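Local coordinates for protein flagellar assembly factor FliW (Geobacillus thermodenitrificans, PDB 5DMD) that probably acts as an anti-CsrA protein that relieves CsrA repression of flagellin translation, and probably binds flagellin and takes part in flagellum assembly, at residues A[3-8]-A[52-57]; A[22-27]-A[121-126]; A[30-35]-A[48-53]. The protein carries 1 engineered substitution. All blocks are in the same frame, centred on the assembly; numbering follows the deposited sequence.

Contact 1 (A[3-8]-A[52-57]); sequences KIATKY and NTPALG
Thr6 and Pro54 mark the closest approach of the two backbones, with their CA atoms 4.4 Å apart. The segment 52-57 folds as a type I beta turn from Thr53 to Leu56, overlapped at its end by an inverse gamma turn centred on Leu56 that leads into strand 57-61. It is the connection between the antiparallel strands 45-50 and 57-61, and the N-terminal segment 3-8 passes across it. No direct hydrogen bond joins the two: Lys7 N lies 3.3 Å from Pro54 O, but the angle is poor. The amide of Gln49 serves both atoms instead, its OE1 accepting from Lys7 N and its NE2 donating to Pro54 O, a good example of one strand side chain fixing two loops at once. The side chains divide the surface into an apolar and a polar half. In the apolar half, the methyl CB of Ala5 meets the ring of Pro54 at CG, 3.6 Å away. In the polar half, Lys7 lies along the turn: CG stands anti to the backbone N (chi1 -175°) and the rest of the chain is extended, which sets CD 3.5 Å from Ala55 O and carries NZ past the carbonyls to two waters. Gly57 suits this course, since a beta carbon there would press tightly on Lys7 CB. The ring of Tyr8 leans over the same aliphatic chain, one face centred on Lys7 CG. Two waters then link the segments. One molecule accepts from Lys7 NZ and donates to Ala55 O. The other also accepts from Lys7 NZ, donates to Gly57 O at 2.7 Å, and sits in the plane of the Tyr8 ring at its edge, 2.6 Å from Tyr8 OH.

Contact 2 (A[22-27]-A[121-126]); sequences FEQGIP and LGKQVI
Leu121 opens the contact with a modest touch, its CD2 methyl lying 3.7 Å from Glu23 OE2. At Gly122 the Phe22 ring lies flat on the backbone, with Gly122 CA 3.8 Å from the ring centroid and 6° off the ring normal, a CH-pi contact; a beta carbon on the glycine would fall on Phe22 CZ, so the absence of a side chain lets the ring come this close. Because Phe22 also meets Phe35 edge-to-face, an alanine at Phe22 would probably open a gap between Gly122 and the Phe35 ring and leave the glycine without its aromatic cover. Gly122 O also receives a CA-H...O contact from Phe22 CA, at 3.4 Å, and two waters that donate to it accept from Glu23 N and Gln24 N, successive amides of the type I turn from Phe22 to Gly25. Lys123 points away, its extended chain running to Thr78 and Gln81 of helix 76-81. Gln124 returns to the loop: its N lies near the plane of the Phe22 ring at the edge and gives its hydrogen to a water that donates to Gly25 O. CG of Gln124 is anti to the backbone N (chi1 180°), and the extended side chain brings OE1 to 3.4 Å from Pro27 CD, while NE2 reaches Ala111 O and a further water bridges OE1 to Pro27 O. Ile126 finishes the walk, CD1 sliding past Pro27 CG at 4.2 Å. Along this edge of strand 121-124 an Arg21-Gly122 backbone bond holds the chains directly, and waters take over from Phe22 onward. The chemistry implies that aromatic packing accounts for the close approach at Gly122, while ordered waters satisfy backbone donors and acceptors of two segments that share no direct hydrogen bond.

Contact 3 (A[30-35]-A[48-53]); sequences LEEKQF and LQSVNT
Phe35 buries more surface than any other residue of the contact, its ring set against the backbone and side chains of strand 45-50. Phe35 CD2 lies 3.6 Å from Leu48 CG and 3.4 Å from Ser50 N, while the other Leu48 methyl, Leu48 CD2, stands over one face, toward the rim. With CG beside its own backbone N (chi1 -73°), the ring is set against the Gln49-Ser50 backbone, and Gln49 N lies in its plane at the edge. Gln34, next in buried area, contributes a side chain whose CB packs on Val51 CB and a backbone bond: Gln34 O accepts from Val51 N at 3.1 Å in a nearly straight bond (177° at the hydrogen), although the donor rides above the carbonyl plane. These contacts belong to the open end of the beta hairpin formed by strands 34-39 and 45-50, where Phe35 and Ser50 are an antiparallel non-hydrogen-bonded pair with both side chains on the same face. Beyond that end the work passes to Glu32, whose chain folds about the CB-CG bond (chi2 -77°) and presents one carboxylate oxygen to each of two hydroxyls. Ser50 OG donates to Glu32 OE1 at 2.6 Å, on the syn side but out of the carboxylate plane. Thr53 OG1 donates to Glu32 OE2 across a very short 2.5 Å, the two side chains crossing at about a right angle. Paired in this way the buried carboxylate has little freedom to turn. The serine hydroxyl oxygen, Ser50 OG, also accepts from Asn52 N, making an ST turn, and from Thr53 N at 2.9 Å, completing an ST motif.

In the fold
From the N terminus, the chain leaves segment 3-8 and returns to it at 52-57, where contact 1 closes the first loop and ties the small sheet of strands 3-4 and 12-13 to the main antiparallel sheet. The loop 22-27 opens the long excursion that contact 2 closes at strand 121-124. Contact 3 is nested inside it, closing the short hairpin 34-39/45-50. Contacts 1 and 2 cross along the chain and do not touch, their centres about 18 Å apart. Contact 3 lies between them in space: it shares Asn52 and Thr53 with contact 1, and reaches contact 2 where Lys33 O meets Phe22 N.

Contact 1 (A[3-8]-A[52-57])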
loop_
_atom_site.group_PDB
_atom_site.type_symbol
_atom_site.label_atom_id
_atom_site.label_comp_id
_atom_site.label_asym_id
_atom_site.label_seq_id
_atom_site.Cartn_x
_atom_site.Cartn_y
_atom_site.Cartn_z
ATOM N N LYS A 3 1.552 -12.918 18.658
ATOM C CA LYS A 3 1.940 -13.759 17.538
ATOM C C LYS A 3 0.815 -13.765 16.516
ATOM O O LYS A 3 -0.365 -13.818 16.882
ATOM C CB LYS A 3 2.208 -15.190 18.029
ATOM C CG LYS A 3 2.539 -16.177 16.920
ATOM C CD LYS A 3 4.032 -16.471 16.846
ATOM C CE LYS A 3 4.489 -17.352 18.000
ATOM N NZ LYS A 3 5.970 -17.388 18.109
ATOM N N ILE A 4 1.176 -13.716 15.233
ATOM C CA ILE A 4 0.196 -13.807 14.156
ATOM C C ILE A 4 0.700 -14.789 13.111
ATOM O O ILE A 4 1.901 -15.063 13.028
ATOM C CB ILE A 4 -0.121 -12.427 13.514
ATOM C CG1 ILE A 4 1.113 -11.802 12.844
ATOM C CG2 ILE A 4 -0.710 -11.467 14.542
ATOM C CD1 ILE A 4 0.814 -10.564 11.968
ATOM N N ALA A 5 -0.213 -15.335 12.320
ATOM C CA ALA A 5 0.160 -15.984 11.075
ATOM C C ALA A 5 0.147 -14.954 9.945
ATOM O O ALA A 5 -0.529 -13.919 10.026
ATOM C CB ALA A 5 -0.776 -17.154 10.756
ATOM N N THR A 6 0.915 -15.227 8.885
ATOM C CA THR A 6 1.070 -14.289 7.774
ATOM C C THR A 6 1.004 -15.023 6.442
ATOM O O THR A 6 1.032 -16.255 6.373
ATOM C CB THR A 6 2.396 -13.517 7.823
ATOM O OG1 THR A 6 3.480 -14.417 7.561
ATOM C CG2 THR A 6 2.611 -12.841 9.178
ATOM N N LYS A 7 0.956 -14.235 5.369
ATOM C CA LYS A 7 0.892 -14.808 4.029
ATOM C C LYS A 7 2.256 -15.281 3.549
ATOM O O LYS A 7 2.358 -16.346 2.928
ATOM C CB LYS A 7 0.332 -13.786 3.039
ATOM C CG LYS A 7 0.125 -14.366 1.643
ATOM C CD LYS A 7 -0.890 -13.563 0.858
ATOM C CE LYS A 7 -0.852 -13.959 -0.611
ATOM N NZ LYS A 7 -1.847 -13.180 -1.395
ATOM N N TYR A 8 3.309 -14.505 3.813
ATOM C CA TYR A 8 4.620 -14.742 3.226
ATOM C C TYR A 8 5.750 -14.924 4.229
ATOM O O TYR A 8 6.861 -15.268 3.807
ATOM C CB TYR A 8 5.013 -13.575 2.308
ATOM C CG TYR A 8 4.116 -13.347 1.122
ATOM C CD1 TYR A 8 4.083 -14.244 0.063
ATOM C CD2 TYR A 8 3.320 -12.217 1.051
ATOM C CE1 TYR A 8 3.272 -14.019 -1.037
ATOM C CE2 TYR A 8 2.505 -11.980 -0.042
ATOM C CZ TYR A 8 2.485 -12.886 -1.082
ATOM O OH TYR A 8 1.675 -12.652 -2.170
ATOM N N ASN A 52 -5.183 -9.814 11.714
ATOM C CA ASN A 52 -6.264 -10.722 12.063
ATOM C C ASN A 52 -6.522 -11.806 11.030
ATOM O O ASN A 52 -7.062 -12.856 11.390
ATOM C CB ASN A 52 -7.561 -9.929 12.277
ATOM C CG ASN A 52 -7.454 -8.974 13.431
ATOM O OD1 ASN A 52 -7.393 -9.398 14.584
ATOM N ND2 ASN A 52 -7.415 -7.677 13.135
ATOM N N THR A 53 -6.155 -11.585 9.769
ATOM C CA THR A 53 -6.479 -12.497 8.674
ATOM C C THR A 53 -5.203 -12.822 7.903
ATOM O O THR A 53 -4.751 -12.009 7.078
ATOM C CB THR A 53 -7.503 -11.857 7.742
ATOM O OG1 THR A 53 -8.648 -11.455 8.498
ATOM C CG2 THR A 53 -7.946 -12.852 6.679
ATOM N N PRO A 54 -4.600 -13.994 8.137
ATOM C CA PRO A 54 -3.296 -14.284 7.513
ATOM C C PRO A 54 -3.268 -14.144 5.998
ATOM O O PRO A 54 -2.272 -13.660 5.447
ATOM C CB PRO A 54 -3.010 -15.729 7.963
ATOM C CG PRO A 54 -3.728 -15.857 9.269
ATOM C CD PRO A 54 -4.973 -15.005 9.144
ATOM N N ALA A 55 -4.330 -14.551 5.300
ATOM C CA ALA A 55 -4.295 -14.529 3.842
ATOM C C ALA A 55 -4.368 -13.117 3.274
ATOM O O ALA A 55 -4.076 -12.924 2.086
ATOM C CB ALA A 55 -5.420 -15.393 3.266
ATOM N N LEU A 56 -4.751 -12.131 4.084
ATOM C CA LEU A 56 -4.890 -10.759 3.604
ATOM C C LEU A 56 -3.526 -10.088 3.717
ATOM O O LEU A 56 -3.217 -9.422 4.708
ATOM C CB LEU A 56 -5.945 -10.014 4.411
ATOM C CG LEU A 56 -6.610 -8.851 3.672
ATOM C CD1 LEU A 56 -7.028 -9.295 2.275
ATOM C CD2 LEU A 56 -7.795 -8.302 4.445
ATOM N N GLY A 57 -2.695 -10.273 2.694
ATOM C CA GLY A 57 -1.392 -9.645 2.638
ATOM C C GLY A 57 -1.079 -9.116 1.253
ATOM O O GLY A 57 -0.825 -9.893 0.327
HETATM O O HOH W 1 -0.178 -10.802 -2.098
HETATM O O HOH W 2 -4.012 -14.379 -0.273
#

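Contact 2 (A[22-27]-A[121-126])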
loop_
_atom_site.group_PDB
_atom_site.type_symbol
_atom_site.label_atom_id
_atom_site.label_comp_id
_atom_site.label_asym_id
_atom_site.label_seq_id
_atom_site.Cartn_x
_atom_site.Cartn_y
_atom_site.Cartn_z
ATOM N N PHE A 22 -6.010 1.338 10.499
ATOM C CA PHE A 22 -6.818 1.846 9.392
ATOM C C PHE A 22 -8.235 1.985 9.946
ATOM O O PHE A 22 -8.990 1.014 10.007
ATOM C CB PHE A 22 -6.762 0.841 8.238
ATOM C CG PHE A 22 -5.497 0.909 7.415
ATOM C CD1 PHE A 22 -4.282 0.519 7.931
ATOM C CD2 PHE A 22 -5.562 1.337 6.097
ATOM C CE1 PHE A 22 -3.142 0.577 7.154
ATOM C CE2 PHE A 22 -4.426 1.393 5.310
ATOM C CZ PHE A 22 -3.213 1.012 5.840
ATOM N N GLU A 23 -8.604 3.201 10.349
ATOM C CA GLU A 23 -9.854 3.374 11.087
ATOM C C GLU A 23 -11.082 3.042 10.242
ATOM O O GLU A 23 -12.113 2.624 10.785
ATOM C CB GLU A 23 -9.931 4.785 11.662
ATOM C CG GLU A 23 -8.898 5.026 12.758
ATOM C CD GLU A 23 -8.854 6.465 13.235
ATOM O OE1 GLU A 23 -9.483 7.329 12.591
ATOM O OE2 GLU A 23 -8.175 6.732 14.248
ATOM N N GLN A 24 -10.995 3.184 8.924
ATOM C CA GLN A 24 -12.085 2.804 8.036
ATOM C C GLN A 24 -11.866 1.447 7.396
ATOM O O GLN A 24 -12.562 1.115 6.427
ATOM C CB GLN A 24 -12.281 3.853 6.934
ATOM C CG GLN A 24 -12.747 5.204 7.428
ATOM C CD GLN A 24 -13.009 6.175 6.297
ATOM O OE1 GLN A 24 -12.284 6.202 5.303
ATOM N NE2 GLN A 24 -14.061 6.971 6.436
ATOM N N GLY A 25 -10.918 0.660 7.902
ATOM C CA GLY A 25 -10.562 -0.545 7.187
ATOM C C GLY A 25 -9.942 -0.190 5.847
ATOM O O GLY A 25 -9.370 0.892 5.656
ATOM N N ILE A 26 -10.070 -1.116 4.903
ATOM C CA ILE A 26 -9.718 -0.833 3.514
ATOM C C ILE A 26 -10.943 -1.137 2.659
ATOM O O ILE A 26 -11.796 -1.941 3.069
ATOM C CB ILE A 26 -8.483 -1.623 3.050
ATOM C CG1 ILE A 26 -8.711 -3.122 3.229
ATOM C CG2 ILE A 26 -7.233 -1.163 3.819
ATOM C CD1 ILE A 26 -7.554 -3.966 2.770
ATOM N N PRO A 27 -11.095 -0.499 1.497
ATOM C CA PRO A 27 -12.249 -0.787 0.639
ATOM C C PRO A 27 -12.357 -2.278 0.364
ATOM O O PRO A 27 -11.373 -2.942 0.026
ATOM C CB PRO A 27 -11.928 -0.004 -0.643
ATOM C CG PRO A 27 -11.075 1.129 -0.160
ATOM C CD PRO A 27 -10.220 0.539 0.925
ATOM N N LEU A 121 -1.340 5.747 11.543
ATOM C CA LEU A 121 -2.673 5.792 10.955
ATOM C C LEU A 121 -2.589 5.619 9.443
ATOM O O LEU A 121 -1.750 6.241 8.787
ATOM C CB LEU A 121 -3.324 7.148 11.232
ATOM C CG LEU A 121 -3.540 7.548 12.689
ATOM C CD1 LEU A 121 -3.932 9.031 12.772
ATOM C CD2 LEU A 121 -4.603 6.676 13.342
ATOM N N GLY A 122 -3.500 4.819 8.880
ATOM C CA GLY A 122 -3.465 4.521 7.460
ATOM C C GLY A 122 -4.832 4.625 6.811
ATOM O O GLY A 122 -5.867 4.503 7.466
ATOM N N LYS A 123 -4.813 4.847 5.497
ATOM C CA LYS A 123 -6.024 4.858 4.691
ATOM C C LYS A 123 -5.652 4.440 3.279
ATOM O O LYS A 123 -4.577 4.795 2.790
ATOM C CB LYS A 123 -6.638 6.267 4.651
ATOM C CG LYS A 123 -7.923 6.395 3.820
ATOM C CD LYS A 123 -8.523 7.793 3.943
ATOM C CE LYS A 123 -9.808 7.901 3.132
ATOM N NZ LYS A 123 -10.361 9.290 3.156
ATOM N N GLN A 124 -6.532 3.686 2.619
ATOM C CA GLN A 124 -6.434 3.532 1.171
ATOM C C GLN A 124 -7.337 4.571 0.527
ATOM O O GLN A 124 -8.562 4.528 0.702
ATOM C CB GLN A 124 -6.803 2.127 0.686
ATOM C CG GLN A 124 -6.682 2.028 -0.835
ATOM C CD GLN A 124 -6.697 0.612 -1.368
ATOM O OE1 GLN A 124 -7.373 -0.266 -0.821
ATOM N NE2 GLN A 124 -5.953 0.381 -2.440
ATOM N N VAL A 125 -6.737 5.503 -0.211
ATOM C CA VAL A 125 -7.437 6.649 -0.778
ATOM C C VAL A 125 -7.718 6.339 -2.237
ATOM O O VAL A 125 -6.809 5.936 -2.972
ATOM C CB VAL A 125 -6.568 7.912 -0.661
ATOM C CG1 VAL A 125 -7.246 9.104 -1.337
ATOM C CG2 VAL A 125 -6.214 8.203 0.795
ATOM N N ILE A 126 -8.961 6.525 -2.668
ATOM C CA ILE A 126 -9.341 6.340 -4.062
ATOM C C ILE A 126 -9.407 7.728 -4.687
ATOM O O ILE A 126 -10.286 8.529 -4.349
ATOM C CB ILE A 126 -10.675 5.597 -4.200
ATOM C CG1 ILE A 126 -10.593 4.230 -3.529
ATOM C CG2 ILE A 126 -11.007 5.381 -5.667
ATOM C CD1 ILE A 126 -11.910 3.478 -3.506
HETATM O O HOH W 3 -6.882 5.583 9.908
HETATM O O HOH W 4 -8.679 3.997 7.118
HETATM O O HOH W 5 -8.865 3.023 4.226
HETATM O O HOH W 6 -8.750 -2.570 -1.037
#

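Contact 3 (A[30-35]-A[48-53])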
loop_
_atom_site.group_PDB
_atom_site.type_symbol
_atom_site.label_atom_id
_atom_site.label_comp_id
_atom_site.label_asym_id
_atom_site.label_seq_id
_atom_site.Cartn_x
_atom_site.Cartn_y
_atom_site.Cartn_z
ATOM N N LEU A 30 -13.931 -3.485 5.397
ATOM C CA LEU A 30 -14.014 -2.419 6.393
ATOM C C LEU A 30 -13.643 -2.893 7.788
ATOM O O LEU A 30 -13.252 -2.074 8.622
ATOM C CB LEU A 30 -15.422 -1.830 6.432
ATOM C CG LEU A 30 -15.955 -1.374 5.076
ATOM C CD1 LEU A 30 -17.330 -0.759 5.270
ATOM C CD2 LEU A 30 -15.035 -0.381 4.429
ATOM N N GLU A 31 -13.750 -4.190 8.051
ATOM C CA GLU A 31 -13.490 -4.758 9.367
ATOM C C GLU A 31 -12.007 -4.951 9.620
ATOM O O GLU A 31 -11.616 -5.234 10.757
ATOM C CB GLU A 31 -14.193 -6.115 9.428
ATOM C CG GLU A 31 -13.535 -7.182 8.535
ATOM C CD GLU A 31 -13.962 -7.102 7.063
ATOM O OE1 GLU A 31 -15.063 -6.591 6.772
ATOM O OE2 GLU A 31 -13.191 -7.563 6.197
ATOM N N GLU A 32 -11.178 -4.806 8.587
ATOM C CA GLU A 32 -9.735 -5.007 8.696
ATOM C C GLU A 32 -9.083 -3.675 9.035
ATOM O O GLU A 32 -8.726 -2.885 8.156
ATOM C CB GLU A 32 -9.201 -5.626 7.409
ATOM C CG GLU A 32 -9.756 -7.011 7.150
ATOM C CD GLU A 32 -9.079 -8.075 8.017
ATOM O OE1 GLU A 32 -8.009 -7.789 8.607
ATOM O OE2 GLU A 32 -9.601 -9.206 8.085
ATOM N N LYS A 33 -8.922 -3.430 10.334
ATOM C CA LYS A 33 -8.468 -2.144 10.836
ATOM C C LYS A 33 -7.052 -2.159 11.393
ATOM O O LYS A 33 -6.571 -1.111 11.835
ATOM C CB LYS A 33 -9.445 -1.605 11.887
ATOM C CG LYS A 33 -10.860 -1.385 11.334
ATOM C CD LYS A 33 -11.705 -0.571 12.306
ATOM C CE LYS A 33 -13.178 -0.585 11.920
ATOM N NZ LYS A 33 -13.432 -0.005 10.571
ATOM N N GLN A 34 -6.365 -3.303 11.383
ATOM C CA GLN A 34 -5.032 -3.422 11.958
ATOM C C GLN A 34 -4.127 -4.141 10.973
ATOM O O GLN A 34 -4.409 -5.286 10.589
ATOM C CB GLN A 34 -5.075 -4.191 13.276
ATOM C CG GLN A 34 -5.696 -3.411 14.412
ATOM C CD GLN A 34 -6.121 -4.311 15.551
ATOM O OE1 GLN A 34 -5.684 -4.136 16.685
ATOM N NE2 GLN A 34 -6.971 -5.283 15.252
ATOM N N PHE A 35 -3.043 -3.476 10.576
ATOM C CA PHE A 35 -2.072 -4.040 9.651
ATOM C C PHE A 35 -0.662 -3.804 10.166
ATOM O O PHE A 35 -0.387 -2.870 10.923
ATOM C CB PHE A 35 -2.182 -3.381 8.267
ATOM C CG PHE A 35 -3.391 -3.793 7.497
ATOM C CD1 PHE A 35 -4.603 -3.133 7.658
ATOM C CD2 PHE A 35 -3.316 -4.838 6.587
ATOM C CE1 PHE A 35 -5.727 -3.532 6.928
ATOM C CE2 PHE A 35 -4.429 -5.245 5.868
ATOM C CZ PHE A 35 -5.635 -4.587 6.034
ATOM N N LEU A 48 1.718 -5.428 3.100
ATOM C CA LEU A 48 0.693 -4.896 3.995
ATOM C C LEU A 48 -0.078 -6.095 4.540
ATOM O O LEU A 48 -0.933 -6.656 3.855
ATOM C CB LEU A 48 -0.214 -3.937 3.225
ATOM C CG LEU A 48 -1.310 -3.259 4.046
ATOM C CD1 LEU A 48 -0.698 -2.315 5.081
ATOM C CD2 LEU A 48 -2.273 -2.526 3.115
ATOM N N GLN A 49 0.225 -6.494 5.779
ATOM C CA GLN A 49 -0.237 -7.761 6.347
ATOM C C GLN A 49 -1.290 -7.514 7.420
ATOM O O GLN A 49 -1.017 -6.838 8.416
ATOM C CB GLN A 49 0.944 -8.510 6.968
ATOM C CG GLN A 49 0.564 -9.788 7.700
ATOM C CD GLN A 49 0.076 -10.872 6.760
ATOM O OE1 GLN A 49 0.792 -11.300 5.854
ATOM N NE2 GLN A 49 -1.172 -11.294 6.953
ATOM N N SER A 50 -2.480 -8.078 7.234
ATOM C CA SER A 50 -3.494 -8.015 8.274
ATOM C C SER A 50 -3.030 -8.768 9.517
ATOM O O SER A 50 -2.496 -9.877 9.432
ATOM C CB SER A 50 -4.791 -8.652 7.775
ATOM O OG SER A 50 -5.684 -8.825 8.863
ATOM N N VAL A 51 -3.260 -8.165 10.688
ATOM C CA VAL A 51 -2.973 -8.795 11.977
ATOM C C VAL A 51 -4.022 -9.821 12.371
ATOM O O VAL A 51 -3.771 -10.654 13.251
ATOM C CB VAL A 51 -2.855 -7.638 12.989
ATOM C CG1 VAL A 51 -2.757 -8.130 14.427
ATOM C CG2 VAL A 51 -1.676 -6.773 12.650
ATOM N N ASN A 52 -5.183 -9.814 11.714
ATOM C CA ASN A 52 -6.264 -10.722 12.063
ATOM C C ASN A 52 -6.522 -11.806 11.030
ATOM O O ASN A 52 -7.062 -12.856 11.390
ATOM C CB ASN A 52 -7.561 -9.929 12.277
ATOM C CG ASN A 52 -7.454 -8.974 13.431
ATOM O OD1 ASN A 52 -7.393 -9.398 14.584
ATOM N ND2 ASN A 52 -7.415 -7.677 13.135
ATOM N N THR A 53 -6.155 -11.585 9.769
ATOM C CA THR A 53 -6.479 -12.497 8.674
ATOM C C THR A 53 -5.203 -12.822 7.903
ATOM O O THR A 53 -4.751 -12.009 7.078
ATOM C CB THR A 53 -7.503 -11.857 7.742
ATOM O OG1 THR A 53 -8.648 -11.455 8.498
ATOM C CG2 THR A 53 -7.946 -12.852 6.679
#